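Local coordinates for protein transaminase (PDB 5G0A) that probably transfers amino groups between amines and carbonyl compounds with pyridoxal-5'-phosphate as cofactor, as an S-selective omega-transaminase of the class-III aminotransferase family, at residues Val85-Ala90 with Lys114-Ser119; Leu129-Leu134 with His323-Val328; Ser244-Tyr249 with Asp382-Leu387; Gly276-Gly279 with Gln285-Gly288. One frame throughout, in Å; residues are numbered along the deposited sequence.

Contact 1: Val85-Ala90 with Lys114-Ser119; sequences VWDTYA and KVRFVS. Unlike the reference sequence in segment 85-90: Ala90 (reference Ser).
Asp87 and Arg116 form a salt bridge that ties a type I beta turn, Trp86 to Tyr89, to strand 112-118, an outermost strand of the seven-stranded mixed sheet in this class-III aminotransferase. Asp87 OD2 lies at the edge of the guanidinium, in its plane, 2.8 Å from Arg116 NH1. The carboxylate does not lie flat against that edge: the two planes stand 60° apart, which leaves a single oxygen engaged instead of the paired, side-on arrangement. The hydrogen bond within the salt bridge is weak, bent to an N-H...O angle of 121°, so much of the attraction is probably electrostatic.

Arg116 gets there by length. CG stands anti to the backbone N and the chain stays extended as far as NE, carrying the guanidinium out to the turn although the CA-CB bond does not aim at it. Asp87, by contrast, leaves its backbone already aimed at the strand. Its other oxygen, OD1, has a second cationic partner in Lys94 of helix 92-105, and two positive groups sharing one carboxylate would favour its ionised form. The Arg116 side chain lies about 8 Å from a bound pyridoxal-5'-phosphate, and the second subunit reaches the same region, where Gln58 of that subunit bonds to Trp86 N.

Beside the salt bridge a water makes a second link, using the oxygen that Arg116 leaves alone. It donates to Asp87 OD1 at 2.8 Å and to the backbone Phe117 O at 2.9 Å.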
loop_
_atom_site.group_PDB
_atom_site.type_symbol
_atom_site.label_atom_id
_atom_site.label_comp_id
_atom_site.label_asym_id
_atom_site.label_seq_id
_atom_site.Cartn_x
_atom_site.Cartn_y
_atom_site.Cartn_z
ATOM N N VAL B 85 4.852 -35.961 -8.295
ATOM C CA VAL B 85 3.866 -35.380 -9.223
ATOM C C VAL B 85 3.291 -34.127 -8.579
ATOM O O VAL B 85 3.201 -34.054 -7.340
ATOM C CB VAL B 85 2.715 -36.350 -9.623
ATOM C CG1 VAL B 85 3.259 -37.524 -10.446
ATOM C CG2 VAL B 85 1.909 -36.810 -8.412
ATOM N N TRP B 86 2.916 -33.155 -9.411
ATOM C CA TRP B 86 2.334 -31.938 -8.877
ATOM C C TRP B 86 0.822 -32.049 -8.775
ATOM O O TRP B 86 0.239 -33.096 -9.103
ATOM C CB TRP B 86 2.774 -30.683 -9.639
ATOM C CG TRP B 86 2.223 -30.444 -11.027
ATOM C CD1 TRP B 86 2.587 -31.071 -12.193
ATOM C CD2 TRP B 86 1.272 -29.444 -11.393
ATOM N NE1 TRP B 86 1.929 -30.520 -13.260
ATOM C CE2 TRP B 86 1.099 -29.528 -12.799
ATOM C CE3 TRP B 86 0.539 -28.478 -10.666
ATOM C CZ2 TRP B 86 0.237 -28.683 -13.502
ATOM C CZ3 TRP B 86 -0.355 -27.643 -11.377
ATOM C CH2 TRP B 86 -0.493 -27.767 -12.787
ATOM N N ASP B 87 0.197 -30.971 -8.314
ATOM C CA ASP B 87 -1.153 -31.052 -7.740
ATOM C C ASP B 87 -2.233 -31.365 -8.773
ATOM O O ASP B 87 -3.351 -31.720 -8.398
ATOM C CB ASP B 87 -1.477 -29.726 -7.025
ATOM C CG ASP B 87 -2.645 -29.837 -6.056
ATOM O OD1 ASP B 87 -2.700 -30.815 -5.260
ATOM O OD2 ASP B 87 -3.489 -28.912 -6.095
ATOM N N THR B 88 -1.888 -31.231 -10.055
ATOM C CA THR B 88 -2.818 -31.521 -11.180
ATOM C C THR B 88 -3.037 -33.040 -11.315
ATOM O O THR B 88 -4.019 -33.495 -11.930
ATOM C CB THR B 88 -2.287 -30.936 -12.524
ATOM O OG1 THR B 88 -3.360 -30.858 -13.472
ATOM C CG2 THR B 88 -1.202 -31.835 -13.139
ATOM N N TYR B 89 -2.114 -33.809 -10.737
ATOM C CA TYR B 89 -2.206 -35.274 -10.748
ATOM C C TYR B 89 -2.765 -35.783 -9.420
ATOM O O TYR B 89 -2.588 -35.143 -8.384
ATOM C CB TYR B 89 -0.826 -35.893 -11.035
ATOM C CG TYR B 89 -0.342 -35.640 -12.454
ATOM C CD1 TYR B 89 -0.917 -36.311 -13.538
ATOM C CD2 TYR B 89 0.674 -34.703 -12.717
ATOM C CE1 TYR B 89 -0.497 -36.068 -14.838
ATOM C CE2 TYR B 89 1.123 -34.467 -14.015
ATOM C CZ TYR B 89 0.530 -35.149 -15.076
ATOM O OH TYR B 89 0.958 -34.903 -16.368
ATOM N N ALA B 90 -3.450 -36.928 -9.442
ATOM C CA ALA B 90 -3.961 -37.501 -8.201
ATOM C C ALA B 90 -3.109 -38.673 -7.713
ATOM O O ALA B 90 -2.620 -39.467 -8.514
ATOM C CB ALA B 90 -5.419 -37.949 -8.375
ATOM N N LYS B 114 -13.298 -28.797 2.101
ATOM C CA LYS B 114 -12.188 -29.261 1.281
ATOM C C LYS B 114 -10.829 -28.777 1.826
ATOM O O LYS B 114 -10.751 -27.770 2.496
ATOM C CB LYS B 114 -12.345 -28.761 -0.159
ATOM C CG LYS B 114 -13.350 -29.531 -1.007
ATOM C CD LYS B 114 -13.244 -29.105 -2.457
ATOM C CE LYS B 114 -13.854 -30.131 -3.412
ATOM N NZ LYS B 114 -13.448 -29.767 -4.800
ATOM N N VAL B 115 -9.780 -29.533 1.517
ATOM C CA VAL B 115 -8.405 -29.229 1.914
ATOM C C VAL B 115 -7.563 -28.850 0.677
ATOM O O VAL B 115 -7.740 -29.413 -0.445
ATOM C CB VAL B 115 -7.738 -30.465 2.606
ATOM C CG1 VAL B 115 -6.275 -30.200 2.948
ATOM C CG2 VAL B 115 -8.487 -30.899 3.861
ATOM N N ARG B 116 -6.631 -27.920 0.880
ATOM C CA ARG B 116 -5.518 -27.717 -0.068
ATOM C C ARG B 116 -4.245 -27.944 0.702
ATOM O O ARG B 116 -4.004 -27.265 1.706
ATOM C CB ARG B 116 -5.490 -26.304 -0.671
ATOM C CG ARG B 116 -4.184 -26.011 -1.447
ATOM C CD ARG B 116 -4.410 -25.031 -2.601
ATOM N NE ARG B 116 -3.145 -24.652 -3.276
ATOM C CZ ARG B 116 -2.562 -25.358 -4.239
ATOM N NH1 ARG B 116 -3.084 -26.524 -4.631
ATOM N NH2 ARG B 116 -1.437 -24.909 -4.777
ATOM N N PHE B 117 -3.430 -28.900 0.251
ATOM C CA PHE B 117 -2.140 -29.121 0.899
ATOM C C PHE B 117 -1.070 -28.235 0.280
ATOM O O PHE B 117 -1.023 -28.061 -0.947
ATOM C CB PHE B 117 -1.728 -30.592 0.765
ATOM C CG PHE B 117 -2.583 -31.520 1.580
ATOM C CD1 PHE B 117 -2.407 -31.587 2.951
ATOM C CD2 PHE B 117 -3.554 -32.329 0.968
ATOM C CE1 PHE B 117 -3.180 -32.445 3.738
ATOM C CE2 PHE B 117 -4.341 -33.184 1.734
ATOM C CZ PHE B 117 -4.147 -33.243 3.119
ATOM N N VAL B 118 -0.211 -27.724 1.150
ATOM C CA VAL B 118 0.980 -26.973 0.768
ATOM C C VAL B 118 2.166 -27.496 1.571
ATOM O O VAL B 118 2.082 -28.571 2.168
ATOM C CB VAL B 118 0.756 -25.441 0.950
ATOM C CG1 VAL B 118 -0.210 -24.914 -0.120
ATOM C CG2 VAL B 118 0.219 -25.119 2.353
ATOM N N SER B 119 3.293 -26.769 1.595
ATOM C CA SER B 119 4.489 -27.368 2.233
ATOM C C SER B 119 4.828 -26.844 3.609
ATOM O O SER B 119 5.625 -27.466 4.309
ATOM C CB SER B 119 5.748 -27.216 1.337
ATOM O OG SER B 119 5.579 -27.940 0.135
HETATM O O HOH W 1 -2.453 -29.897 -2.627
#

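Contact 2: Leu129-Leu134 with His323-Val328; sequences LNIARL and HRWESV
Trp325 packs its indole against two aliphatic side chains of helix 121-136, Ile131 and Leu134, one turn apart on the same flank. Both aliphatic groups come at the indole ring obliquely. Ile131 sends its longer branch to the benzo end of the ring, with CG1 3.7 Å from Trp325 CH2 and CD1 3.8 Å from the same CH2; the Ile131 and Trp325 side chains as a whole cross at about a right angle. Leu134 touches the pyrrole end, its CD1 lying 3.8 Å from Trp325 NE1. The indole spans both because CG is anti to the backbone N (chi1 -174°), which directs the ring at the helix. Its N-H is taken up by Ser166 of the second subunit.

The polar part runs through one water, which accepts from Asn130 ND2 at 3.0 Å and lies 3.1 Å from Ser327 OG, in a hydrogen bond. Ser327 also lays its CB over one face of the indole, toward the rim.

Helix 314-321 adds Ile316 against Ile131 and Met320 against Trp325, while other residues of helix 121-136, Leu129, Ala132 and Arg133, touch strands 140-144, 231-236 and 265-269. Arg324 and Trp325 form an antiparallel ladder with a strand of the second subunit, continuing the sheet across the interface.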
loop_
_atom_site.group_PDB
_atom_site.type_symbol
_atom_site.label_atom_id
_atom_site.label_comp_id
_atom_site.label_asym_id
_atom_site.label_seq_id
_atom_site.Cartn_x
_atom_site.Cartn_y
_atom_site.Cartn_z
ATOM N N LEU B 129 -5.608 -16.729 3.538
ATOM C CA LEU B 129 -5.888 -15.304 3.308
ATOM C C LEU B 129 -6.422 -15.097 1.888
ATOM O O LEU B 129 -7.408 -14.384 1.703
ATOM C CB LEU B 129 -4.618 -14.471 3.518
ATOM C CG LEU B 129 -4.107 -14.477 4.966
ATOM C CD1 LEU B 129 -2.730 -13.809 4.995
ATOM C CD2 LEU B 129 -5.067 -13.842 5.978
ATOM N N ASN B 130 -5.775 -15.724 0.904
ATOM C CA ASN B 130 -6.222 -15.635 -0.479
ATOM C C ASN B 130 -7.676 -16.101 -0.636
ATOM O O ASN B 130 -8.494 -15.444 -1.314
ATOM C CB ASN B 130 -5.302 -16.458 -1.396
ATOM C CG ASN B 130 -3.901 -15.869 -1.503
ATOM O OD1 ASN B 130 -3.663 -14.737 -1.064
ATOM N ND2 ASN B 130 -2.962 -16.626 -2.086
ATOM N N ILE B 131 -7.996 -17.249 -0.026
ATOM C CA ILE B 131 -9.328 -17.820 -0.172
ATOM C C ILE B 131 -10.377 -16.951 0.523
ATOM O O ILE B 131 -11.448 -16.706 -0.063
ATOM C CB ILE B 131 -9.396 -19.271 0.376
ATOM C CG1 ILE B 131 -8.589 -20.212 -0.518
ATOM C CG2 ILE B 131 -10.849 -19.760 0.465
ATOM C CD1 ILE B 131 -8.225 -21.529 0.172
ATOM N N ALA B 132 -10.083 -16.495 1.747
ATOM C CA ALA B 132 -11.040 -15.659 2.494
ATOM C C ALA B 132 -11.363 -14.402 1.676
ATOM O O ALA B 132 -12.516 -14.010 1.546
ATOM C CB ALA B 132 -10.506 -15.269 3.879
ATOM N N ARG B 133 -10.326 -13.784 1.120
ATOM C CA ARG B 133 -10.518 -12.563 0.311
ATOM C C ARG B 133 -11.274 -12.819 -0.968
ATOM O O ARG B 133 -12.159 -12.028 -1.332
ATOM C CB ARG B 133 -9.162 -11.865 0.049
ATOM C CG ARG B 133 -8.586 -11.319 1.348
ATOM C CD ARG B 133 -7.111 -10.917 1.184
ATOM N NE ARG B 133 -6.743 -9.924 2.191
ATOM C CZ ARG B 133 -5.571 -9.852 2.801
ATOM N NH1 ARG B 133 -4.603 -10.735 2.532
ATOM N NH2 ARG B 133 -5.369 -8.874 3.689
ATOM N N LEU B 134 -10.965 -13.927 -1.650
ATOM C CA LEU B 134 -11.686 -14.263 -2.875
ATOM C C LEU B 134 -13.156 -14.606 -2.581
ATOM O O LEU B 134 -14.048 -14.145 -3.311
ATOM C CB LEU B 134 -11.047 -15.421 -3.634
ATOM C CG LEU B 134 -9.743 -15.095 -4.393
ATOM C CD1 LEU B 134 -8.978 -16.380 -4.694
ATOM C CD2 LEU B 134 -9.929 -14.240 -5.658
ATOM N N HIS B 323 -15.240 -22.077 -9.976
ATOM C CA HIS B 323 -14.290 -21.277 -10.752
ATOM C C HIS B 323 -13.014 -22.035 -11.050
ATOM O O HIS B 323 -12.753 -23.098 -10.453
ATOM C CB HIS B 323 -13.952 -20.009 -9.947
ATOM C CG HIS B 323 -15.159 -19.234 -9.541
ATOM N ND1 HIS B 323 -15.718 -19.330 -8.282
ATOM C CD2 HIS B 323 -15.955 -18.398 -10.244
ATOM C CE1 HIS B 323 -16.783 -18.553 -8.219
ATOM N NE2 HIS B 323 -16.947 -17.973 -9.392
ATOM N N ARG B 324 -12.239 -21.497 -11.993
ATOM C CA ARG B 324 -10.893 -21.984 -12.275
ATOM C C ARG B 324 -9.942 -21.127 -11.443
ATOM O O ARG B 324 -9.850 -19.919 -11.646
ATOM C CB ARG B 324 -10.549 -21.841 -13.751
ATOM C CG ARG B 324 -11.395 -22.738 -14.640
ATOM C CD ARG B 324 -11.038 -22.543 -16.088
ATOM N NE ARG B 324 -11.749 -23.527 -16.914
ATOM C CZ ARG B 324 -11.972 -23.406 -18.218
ATOM N NH1 ARG B 324 -11.583 -22.327 -18.888
ATOM N NH2 ARG B 324 -12.603 -24.393 -18.846
ATOM N N TRP B 325 -9.239 -21.766 -10.514
ATOM C CA TRP B 325 -8.371 -21.040 -9.579
ATOM C C TRP B 325 -6.933 -21.145 -10.081
ATOM O O TRP B 325 -6.398 -22.235 -10.173
ATOM C CB TRP B 325 -8.485 -21.662 -8.189
ATOM C CG TRP B 325 -7.749 -20.923 -7.109
ATOM C CD1 TRP B 325 -7.354 -19.598 -7.122
ATOM C CD2 TRP B 325 -7.423 -21.426 -5.813
ATOM N NE1 TRP B 325 -6.776 -19.267 -5.905
ATOM C CE2 TRP B 325 -6.794 -20.374 -5.094
ATOM C CE3 TRP B 325 -7.585 -22.677 -5.186
ATOM C CZ2 TRP B 325 -6.329 -20.534 -3.779
ATOM C CZ3 TRP B 325 -7.124 -22.844 -3.873
ATOM C CH2 TRP B 325 -6.515 -21.766 -3.177
ATOM N N GLU B 326 -6.330 -20.000 -10.413
ATOM C CA GLU B 326 -5.050 -19.968 -11.133
ATOM C C GLU B 326 -3.879 -19.917 -10.157
ATOM O O GLU B 326 -3.070 -18.966 -10.171
ATOM C CB GLU B 326 -5.012 -18.749 -12.042
ATOM C CG GLU B 326 -6.047 -18.835 -13.175
ATOM C CD GLU B 326 -6.013 -17.612 -14.074
ATOM O OE1 GLU B 326 -6.073 -16.497 -13.541
ATOM O OE2 GLU B 326 -5.957 -17.757 -15.316
ATOM N N SER B 327 -3.784 -20.956 -9.327
ATOM C CA SER B 327 -2.763 -20.971 -8.276
ATOM C C SER B 327 -1.969 -22.259 -8.348
ATOM O O SER B 327 -2.547 -23.361 -8.345
ATOM C CB SER B 327 -3.429 -20.834 -6.906
ATOM O OG SER B 327 -2.498 -20.409 -5.905
ATOM N N VAL B 328 -0.641 -22.129 -8.436
ATOM C CA VAL B 328 0.201 -23.325 -8.436
ATOM C C VAL B 328 1.351 -23.148 -7.453
ATOM O O VAL B 328 1.913 -22.047 -7.301
ATOM C CB VAL B 328 0.718 -23.668 -9.865
ATOM C CG1 VAL B 328 1.487 -22.494 -10.466
ATOM C CG2 VAL B 328 1.553 -24.960 -9.863
HETATM O O HOH W 2 -3.191 -19.481 -3.066
#

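Contact 3: Ser244-Tyr249 with Asp382-Leu387; sequences SAMPPY and DGYGLL
The methyl of Met246 sits over one face of the Tyr384 ring in a Met-aromatic contact, joining the loop after strand 231-236 to the end of strand 378-384, an outer strand of the three-stranded antiparallel sheet. Met246 CE is 3.9 Å from the ring centroid and 23° off the normal, a CH-pi approach displaced toward the phenol end. The sulfur comes in more obliquely, with Met246 SD 4.5 Å from the Tyr384 centroid. Nearer the backbone, Met246 CB lies 3.4 Å from Asp382 OD2, so the thioether chain touches the carboxylate at its root and the aromatic ring at its tip.

Bends at chi2 and chi3 fold the methionine back over the phenol. The Tyr384 hydroxyl is buried here without a polar partner. His286 stacks on the tyrosine ring, and Ser239 touches both Met246 and Tyr384.

Further out, the tight turn between strands 378-384 and 387-392 is closed by a pair of backbone bonds, Tyr384 N to Leu387 O and Leu387 N to Tyr384 O. Asp382 has a long, weak ion pair with Arg365. Its OD1 also accepts a weak hydrogen bond from Gly383 N at 3.0 Å, bent to 137°.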
loop_
_atom_site.group_PDB
_atom_site.type_symbol
_atom_site.label_atom_id
_atom_site.label_comp_id
_atom_site.label_asym_id
_atom_site.label_seq_id
_atom_site.Cartn_x
_atom_site.Cartn_y
_atom_site.Cartn_z
ATOM N N SER B 244 2.671 -16.512 23.216
ATOM C CA SER B 244 2.694 -17.110 24.572
ATOM C C SER B 244 1.600 -16.598 25.502
ATOM O O SER B 244 1.889 -15.979 26.533
ATOM C CB SER B 244 4.070 -16.920 25.230
ATOM O OG SER B 244 5.092 -17.480 24.435
ATOM N N ALA B 245 0.347 -16.863 25.134
ATOM C CA ALA B 245 -0.803 -16.347 25.872
ATOM C C ALA B 245 -2.016 -17.254 25.727
ATOM O O ALA B 245 -2.169 -17.959 24.725
ATOM C CB ALA B 245 -1.131 -14.926 25.434
ATOM N N MET B 246 -2.859 -17.244 26.754
ATOM C CA MET B 246 -4.074 -18.039 26.798
ATOM C C MET B 246 -5.236 -17.071 26.980
ATOM O O MET B 246 -5.171 -16.191 27.839
ATOM C CB MET B 246 -4.038 -19.008 27.983
ATOM C CG MET B 246 -3.151 -20.225 27.785
ATOM S SD MET B 246 -3.856 -21.374 26.589
ATOM C CE MET B 246 -5.280 -22.024 27.476
ATOM N N PRO B 247 -6.297 -17.218 26.177
ATOM C CA PRO B 247 -7.384 -16.251 26.286
ATOM C C PRO B 247 -8.344 -16.591 27.430
ATOM O O PRO B 247 -8.376 -17.737 27.882
ATOM C CB PRO B 247 -8.101 -16.405 24.948
ATOM C CG PRO B 247 -7.906 -17.839 24.581
ATOM C CD PRO B 247 -6.604 -18.286 25.205
ATOM N N PRO B 248 -9.135 -15.600 27.888
ATOM C CA PRO B 248 -10.258 -15.919 28.760
ATOM C C PRO B 248 -11.206 -16.824 27.995
ATOM O O PRO B 248 -11.420 -16.617 26.793
ATOM C CB PRO B 248 -10.914 -14.557 28.998
ATOM C CG PRO B 248 -10.510 -13.724 27.822
ATOM C CD PRO B 248 -9.111 -14.174 27.509
ATOM N N TYR B 249 -11.751 -17.828 28.672
ATOM C CA TYR B 249 -12.604 -18.813 28.016
ATOM C C TYR B 249 -13.578 -18.201 27.017
ATOM O O TYR B 249 -13.879 -18.805 25.998
ATOM C CB TYR B 249 -13.405 -19.635 29.043
ATOM C CG TYR B 249 -14.322 -20.606 28.346
ATOM C CD1 TYR B 249 -13.828 -21.808 27.848
ATOM C CD2 TYR B 249 -15.670 -20.297 28.123
ATOM C CE1 TYR B 249 -14.650 -22.695 27.180
ATOM C CE2 TYR B 249 -16.501 -21.177 27.443
ATOM C CZ TYR B 249 -15.981 -22.372 26.977
ATOM O OH TYR B 249 -16.782 -23.265 26.304
ATOM N N ASP B 382 -0.965 -21.754 32.827
ATOM C CA ASP B 382 -2.182 -22.112 32.157
ATOM C C ASP B 382 -1.793 -22.942 30.936
ATOM O O ASP B 382 -0.647 -22.893 30.483
ATOM C CB ASP B 382 -2.917 -20.834 31.745
ATOM C CG ASP B 382 -4.397 -21.049 31.514
ATOM O OD1 ASP B 382 -4.903 -22.164 31.759
ATOM O OD2 ASP B 382 -5.059 -20.081 31.080
ATOM N N GLY B 383 -2.745 -23.690 30.409
ATOM C CA GLY B 383 -2.450 -24.588 29.291
ATOM C C GLY B 383 -3.355 -25.778 29.246
ATOM O O GLY B 383 -4.424 -25.777 29.855
ATOM N N TYR B 384 -2.925 -26.786 28.483
ATOM C CA TYR B 384 -3.659 -28.010 28.219
ATOM C C TYR B 384 -2.781 -28.917 27.355
ATOM O O TYR B 384 -1.868 -28.433 26.682
ATOM C CB TYR B 384 -5.033 -27.761 27.562
ATOM C CG TYR B 384 -5.158 -26.588 26.586
ATOM C CD1 TYR B 384 -4.057 -26.092 25.887
ATOM C CD2 TYR B 384 -6.408 -26.012 26.342
ATOM C CE1 TYR B 384 -4.195 -25.027 24.994
ATOM C CE2 TYR B 384 -6.554 -24.963 25.443
ATOM C CZ TYR B 384 -5.447 -24.486 24.767
ATOM O OH TYR B 384 -5.590 -23.438 23.880
ATOM N N GLY B 385 -3.033 -30.223 27.395
ATOM C CA GLY B 385 -2.254 -31.176 26.582
ATOM C C GLY B 385 -0.767 -30.985 26.777
ATOM O O GLY B 385 -0.280 -30.982 27.910
ATOM N N LEU B 386 -0.031 -30.831 25.668
ATOM C CA LEU B 386 1.393 -30.528 25.738
ATOM C C LEU B 386 1.714 -29.090 25.277
ATOM O O LEU B 386 2.632 -28.859 24.477
ATOM C CB LEU B 386 2.192 -31.547 24.901
ATOM C CG LEU B 386 2.515 -32.919 25.532
ATOM C CD1 LEU B 386 3.375 -32.783 26.780
ATOM C CD2 LEU B 386 1.247 -33.726 25.812
ATOM N N LEU B 387 0.967 -28.120 25.799
ATOM C CA LEU B 387 1.235 -26.715 25.512
ATOM C C LEU B 387 0.949 -25.897 26.777
ATOM O O LEU B 387 -0.211 -25.720 27.163
ATOM C CB LEU B 387 0.363 -26.230 24.342
ATOM C CG LEU B 387 0.627 -24.794 23.827
ATOM C CD1 LEU B 387 2.042 -24.631 23.273
ATOM C CD2 LEU B 387 -0.407 -24.422 22.782
#

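Contact 4: Gly276-Gly279 with Gln285-Gly288; sequences GRTG and QHYG
His286 NE2 is held between two oxygens of one residue, Thr278, which closes the short loop between a type I beta turn, Gly276 to Gly279, and the 3-10 segment that includes His286. The hydroxyl is the nearer, with Thr278 OG1 2.9 Å from His286 NE2 at the edge of the imidazole and close to its plane; either atom could be the donor. The backbone carbonyl lies slightly farther off: His286 NE2 to Thr278 O is 3.0 Å, and that bond is weak, its N-H...O angle only 128°. If the ring nitrogen carries a proton, it would be shared between the two oxygens rather than pointed squarely at one.

The threonine reaches the ring with its hydroxyl because OG1 stands between the backbone N and the carbonyl carbon (chi1 73°), which brings the hydroxyl round to the nitrogen that the carbonyl also approaches. The threonine and histidine side chains run antiparallel alongside one another, and the edge-on approach leaves the faces of the imidazole to other neighbours. Tyr384 also touches Thr278.

The turn behind the threonine is closed by Gly279 N bonding to Gly276 O, and Arg277 within it holds Asn57, Ala445 and Leu386 through its guanidinium. At the carbon flanking the gripped nitrogen, His286 CE1 comes within 3.3 Å of Thr278 O.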
loop_
_atom_site.group_PDB
_atom_site.type_symbol
_atom_site.label_atom_id
_atom_site.label_comp_id
_atom_site.label_asym_id
_atom_site.label_seq_id
_atom_site.Cartn_x
_atom_site.Cartn_y
_atom_site.Cartn_z
ATOM N N GLY B 276 -3.585 -32.522 18.323
ATOM C CA GLY B 276 -3.425 -33.100 19.660
ATOM C C GLY B 276 -2.633 -32.264 20.639
ATOM O O GLY B 276 -2.563 -32.596 21.831
ATOM N N ARG B 277 -2.028 -31.170 20.147
ATOM C CA ARG B 277 -1.149 -30.329 20.942
ATOM C C ARG B 277 -1.791 -29.867 22.265
ATOM O O ARG B 277 -1.099 -29.717 23.280
ATOM C CB ARG B 277 -0.698 -29.099 20.095
ATOM C CG ARG B 277 0.144 -28.034 20.801
ATOM C CD ARG B 277 1.419 -28.592 21.450
ATOM N NE ARG B 277 2.245 -29.286 20.448
ATOM C CZ ARG B 277 3.346 -29.980 20.732
ATOM N NH1 ARG B 277 3.787 -30.050 21.994
ATOM N NH2 ARG B 277 4.013 -30.594 19.752
ATOM N N THR B 278 -3.105 -29.643 22.232
ATOM C CA THR B 278 -3.825 -29.072 23.382
ATOM C C THR B 278 -4.725 -30.116 24.052
ATOM O O THR B 278 -5.564 -29.768 24.894
ATOM C CB THR B 278 -4.714 -27.853 22.981
ATOM O OG1 THR B 278 -5.867 -28.302 22.258
ATOM C CG2 THR B 278 -3.904 -26.842 22.124
ATOM N N GLY B 279 -4.568 -31.384 23.676
ATOM C CA GLY B 279 -5.372 -32.460 24.301
ATOM C C GLY B 279 -6.725 -32.707 23.665
ATOM O O GLY B 279 -7.536 -33.482 24.191
ATOM N N GLN B 285 -11.497 -26.620 19.432
ATOM C CA GLN B 285 -12.481 -27.584 19.973
ATOM C C GLN B 285 -12.708 -27.476 21.475
ATOM O O GLN B 285 -13.690 -28.027 22.003
ATOM C CB GLN B 285 -12.116 -29.018 19.587
ATOM C CG GLN B 285 -12.217 -29.225 18.085
ATOM C CD GLN B 285 -11.804 -30.610 17.640
ATOM O OE1 GLN B 285 -10.778 -31.151 18.076
ATOM N NE2 GLN B 285 -12.600 -31.190 16.770
ATOM N N HIS B 286 -11.814 -26.785 22.167
ATOM C CA HIS B 286 -12.068 -26.457 23.574
ATOM C C HIS B 286 -13.226 -25.492 23.781
ATOM O O HIS B 286 -13.723 -25.377 24.908
ATOM C CB HIS B 286 -10.820 -25.897 24.240
ATOM C CG HIS B 286 -9.727 -26.901 24.381
ATOM N ND1 HIS B 286 -9.656 -27.781 25.443
ATOM C CD2 HIS B 286 -8.683 -27.199 23.572
ATOM C CE1 HIS B 286 -8.594 -28.555 25.298
ATOM N NE2 HIS B 286 -7.991 -28.231 24.162
ATOM N N TYR B 287 -13.664 -24.818 22.706
ATOM C CA TYR B 287 -14.575 -23.660 22.838
ATOM C C TYR B 287 -15.998 -23.833 22.298
ATOM O O TYR B 287 -16.780 -22.873 22.284
ATOM C CB TYR B 287 -13.892 -22.389 22.262
ATOM C CG TYR B 287 -12.582 -22.140 22.953
ATOM C CD1 TYR B 287 -12.555 -21.552 24.220
ATOM C CD2 TYR B 287 -11.368 -22.587 22.397
ATOM C CE1 TYR B 287 -11.366 -21.369 24.894
ATOM C CE2 TYR B 287 -10.178 -22.409 23.069
ATOM C CZ TYR B 287 -10.190 -21.800 24.314
ATOM O OH TYR B 287 -9.028 -21.619 24.991
ATOM N N GLY B 288 -16.341 -25.030 21.847
ATOM C CA GLY B 288 -17.728 -25.324 21.439
ATOM C C GLY B 288 -18.192 -24.637 20.161
ATOM O O GLY B 288 -19.395 -24.438 19.953
#

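Overall arrangement
The four contacts form two pairs. Contacts 1 and 2, with centres 14 Å apart, lie on strand 112-118 and helix 121-136, which follow each other in the chain; they touch where Arg116 CD packs on Trp325 CZ3 at 3.7 Å, and both border the second subunit. Contacts 3 and 4, with centres 10 Å apart, meet around Tyr384 and through a probable hydrogen bond from Leu386 N to Arg277 O. About 33 Å separates the centres of contacts 1 and 3. Contact 1 closes first along the chain; contacts 2 and 3 then interleave, and contact 4 falls within the span of both. One pair thus belongs to the subunit interface, while the other packs the loop of contact 4 and the loop of 244-249 around the end of strand 378-384.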